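Local coordinates for cytosolic protein (Streptococcus thermophilus, PDB 2QZI) that is of unknown function but belongs to the DUF1827 family and binds sodium ions in the crystal, at residues A[50-55]-A[65-70]. Sequence-based numbering, arbitrary orientation. Where two conformers were deposited one is given.
Sequences LLISNK and EVIREF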
loop_
_atom_site.group_PDB
_atom_site.type_symbol
_atom_site.label_atom_id
_atom_site.label_comp_id
_atom_site.label_asym_id
_atom_site.label_seq_id
_atom_site.Cartn_x
_atom_site.Cartn_y
_atom_site.Cartn_z
ATOM N N LEU A 50 2.752 -0.694 -1.654
ATOM C CA LEU A 50 1.593 -1.057 -0.771
ATOM C C LEU A 50 2.049 -2.280 0.009
ATOM O O LEU A 50 2.727 -3.160 -0.583
ATOM C CB LEU A 50 0.363 -1.484 -1.575
ATOM C CG LEU A 50 -0.613 -0.403 -1.950
ATOM C CD1 LEU A 50 -1.558 -1.110 -2.907
ATOM C CD2 LEU A 50 -1.369 0.099 -0.671
ATOM N N LEU A 51 1.849 -2.227 1.313
ATOM C CA LEU A 51 2.054 -3.373 2.247
ATOM C C LEU A 51 0.718 -3.812 2.843
ATOM O O LEU A 51 0.050 -3.039 3.527
ATOM C CB LEU A 51 3.013 -2.993 3.405
ATOM C CG LEU A 51 4.355 -2.648 2.771
ATOM C CD1 LEU A 51 4.608 -1.105 2.674
ATOM C CD2 LEU A 51 5.456 -3.407 3.484
ATOM N N ILE A 52 0.343 -5.046 2.552
ATOM C CA ILE A 52 -0.994 -5.571 2.847
ATOM C C ILE A 52 -0.784 -6.832 3.682
ATOM O O ILE A 52 -0.040 -7.744 3.295
ATOM C CB ILE A 52 -1.778 -5.941 1.581
ATOM C CG1 ILE A 52 -1.908 -4.701 0.668
ATOM C CG2 ILE A 52 -3.153 -6.624 1.916
ATOM C CD1 ILE A 52 -2.234 -5.102 -0.783
ATOM N N SER A 53 -1.371 -6.821 4.871
ATOM C CA SER A 53 -1.133 -7.867 5.835
ATOM C C SER A 53 -2.376 -8.081 6.706
ATOM O O SER A 53 -3.244 -7.235 6.782
ATOM C CB SER A 53 0.027 -7.442 6.730
ATOM O OG SER A 53 -0.294 -6.193 7.323
ATOM N N ASN A 54 -2.441 -9.240 7.341
ATOM C CA ASN A 54 -3.579 -9.588 8.163
ATOM C C ASN A 54 -3.184 -10.478 9.328
ATOM O O ASN A 54 -2.979 -11.642 9.139
ATOM C CB ASN A 54 -4.614 -10.309 7.307
ATOM C CG ASN A 54 -5.979 -10.416 8.007
ATOM O OD1 ASN A 54 -6.065 -10.651 9.205
ATOM N ND2 ASN A 54 -7.031 -10.200 7.258
ATOM N N LYS A 55 -3.105 -9.945 10.537
ATOM C CA LYS A 55 -2.603 -10.676 11.707
ATOM C C LYS A 55 -3.202 -12.091 11.893
ATOM O O LYS A 55 -2.482 -13.039 12.257
ATOM C CB LYS A 55 -2.762 -9.790 12.968
ATOM C CG LYS A 55 -2.104 -8.375 12.794
ATOM C CD LYS A 55 -2.128 -7.503 14.048
ATOM C CE LYS A 55 -3.528 -6.849 14.289
ATOM N NZ LYS A 55 -3.654 -5.476 13.618
ATOM N N GLU A 65 -6.972 -7.851 -4.967
ATOM C CA GLU A 65 -7.399 -7.222 -6.233
ATOM C C GLU A 65 -8.211 -5.928 -6.016
ATOM O O GLU A 65 -7.982 -4.914 -6.700
ATOM C CB GLU A 65 -8.178 -8.234 -7.088
ATOM C CG GLU A 65 -7.313 -9.086 -8.104
ATOM C CD GLU A 65 -5.820 -9.373 -7.692
ATOM O OE1 GLU A 65 -5.566 -10.468 -7.083
ATOM O OE2 GLU A 65 -4.919 -8.527 -8.018
ATOM N N VAL A 66 -9.119 -5.963 -5.050
ATOM C CA VAL A 66 -9.896 -4.807 -4.640
ATOM C C VAL A 66 -8.988 -3.709 -4.068
ATOM O O VAL A 66 -9.159 -2.527 -4.358
ATOM C CB VAL A 66 -11.015 -5.221 -3.653
ATOM C CG1 VAL A 66 -11.650 -4.027 -2.948
ATOM C CG2 VAL A 66 -12.094 -6.029 -4.383
ATOM N N ILE A 67 -7.982 -4.099 -3.296
ATOM C CA ILE A 67 -7.122 -3.103 -2.643
ATOM C C ILE A 67 -6.218 -2.439 -3.662
ATOM O O ILE A 67 -6.004 -1.209 -3.643
ATOM C CB ILE A 67 -6.293 -3.713 -1.485
ATOM C CG1 ILE A 67 -7.247 -4.023 -0.252
ATOM C CG2 ILE A 67 -5.207 -2.728 -1.024
ATOM C CD1 ILE A 67 -6.600 -5.019 0.684
ATOM N N ARG A 68 -5.724 -3.273 -4.553
ATOM C CA ARG A 68 -4.806 -2.799 -5.579
ATOM C C ARG A 68 -5.547 -1.860 -6.516
ATOM O O ARG A 68 -4.993 -0.810 -6.870
ATOM C CB ARG A 68 -4.170 -3.950 -6.372
ATOM C CG ARG A 68 -3.105 -3.454 -7.359
ATOM C CD ARG A 68 -2.775 -4.478 -8.481
ATOM N NE ARG A 68 -1.559 -5.233 -8.223
ATOM C CZ ARG A 68 -1.479 -6.563 -8.050
ATOM N NH1 ARG A 68 -0.288 -7.112 -7.835
ATOM N NH2 ARG A 68 -2.582 -7.336 -8.066
ATOM N N GLU A 69 -6.779 -2.222 -6.913
ATOM C CA GLU A 69 -7.472 -1.414 -7.890
ATOM C C GLU A 69 -7.984 -0.095 -7.259
ATOM O O GLU A 69 -8.128 0.904 -7.980
ATOM C CB GLU A 69 -8.594 -2.201 -8.583
ATOM C CG GLU A 69 -8.095 -3.245 -9.649
ATOM C CD GLU A 69 -7.180 -2.650 -10.788
ATOM O OE1 GLU A 69 -6.087 -3.247 -11.081
ATOM O OE2 GLU A 69 -7.552 -1.588 -11.369
ATOM N N PHE A 70 -8.248 -0.094 -5.944
ATOM C CA PHE A 70 -8.566 1.125 -5.197
ATOM C C PHE A 70 -7.412 2.130 -5.237
ATOM O O PHE A 70 -7.612 3.297 -5.523
ATOM C CB PHE A 70 -8.896 0.801 -3.733
ATOM C CG PHE A 70 -9.238 2.046 -2.883
ATOM C CD1 PHE A 70 -10.538 2.547 -2.837
ATOM C CD2 PHE A 70 -8.243 2.696 -2.153
ATOM C CE1 PHE A 70 -10.840 3.704 -2.040
ATOM C CE2 PHE A 70 -8.498 3.857 -1.404
ATOM C CZ PHE A 70 -9.822 4.361 -1.328
#
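Ile-52 on the strand and Ile-67 on the helix carry the tight part of this contact. The two side chains run antiparallel alongside one another, so that the end of each lies by the branch methyl of the other. CD1 of Ile-52 meets CG2 of Ile-67 at 3.8 Å. CG2 of Ile-52 lies 4.0 Å from CD1 of Ile-67. In Ile-67, CG2 stands anti to the backbone N and CG1 lies beside that N (chi1 -72°), which lets both branches reach the strand. Leu-50 packs less closely, with its CD1 4.4 Å from the same CG2 of Ile-67. All three residues are buried, and no hydrogen bond crosses between the segments. Leu-64 and Phe-71 of helix 61-74 extend the apolar layer, touching Ile-52 and Leu-50 respectively.

Away from the strand the contact loosens at Arg-68, which is only partly exposed and also touches Ile-97. In one of its two conformers, NH2 of Arg-68 forms a salt bridge with OE2 of Glu-65 at 2.6 Å, one helical turn back; the second conformer makes this pairing less certain. The contact seats helix 61-74 on one face of the antiparallel sheet through strand 47-53, a packing found in alpha+beta proteins.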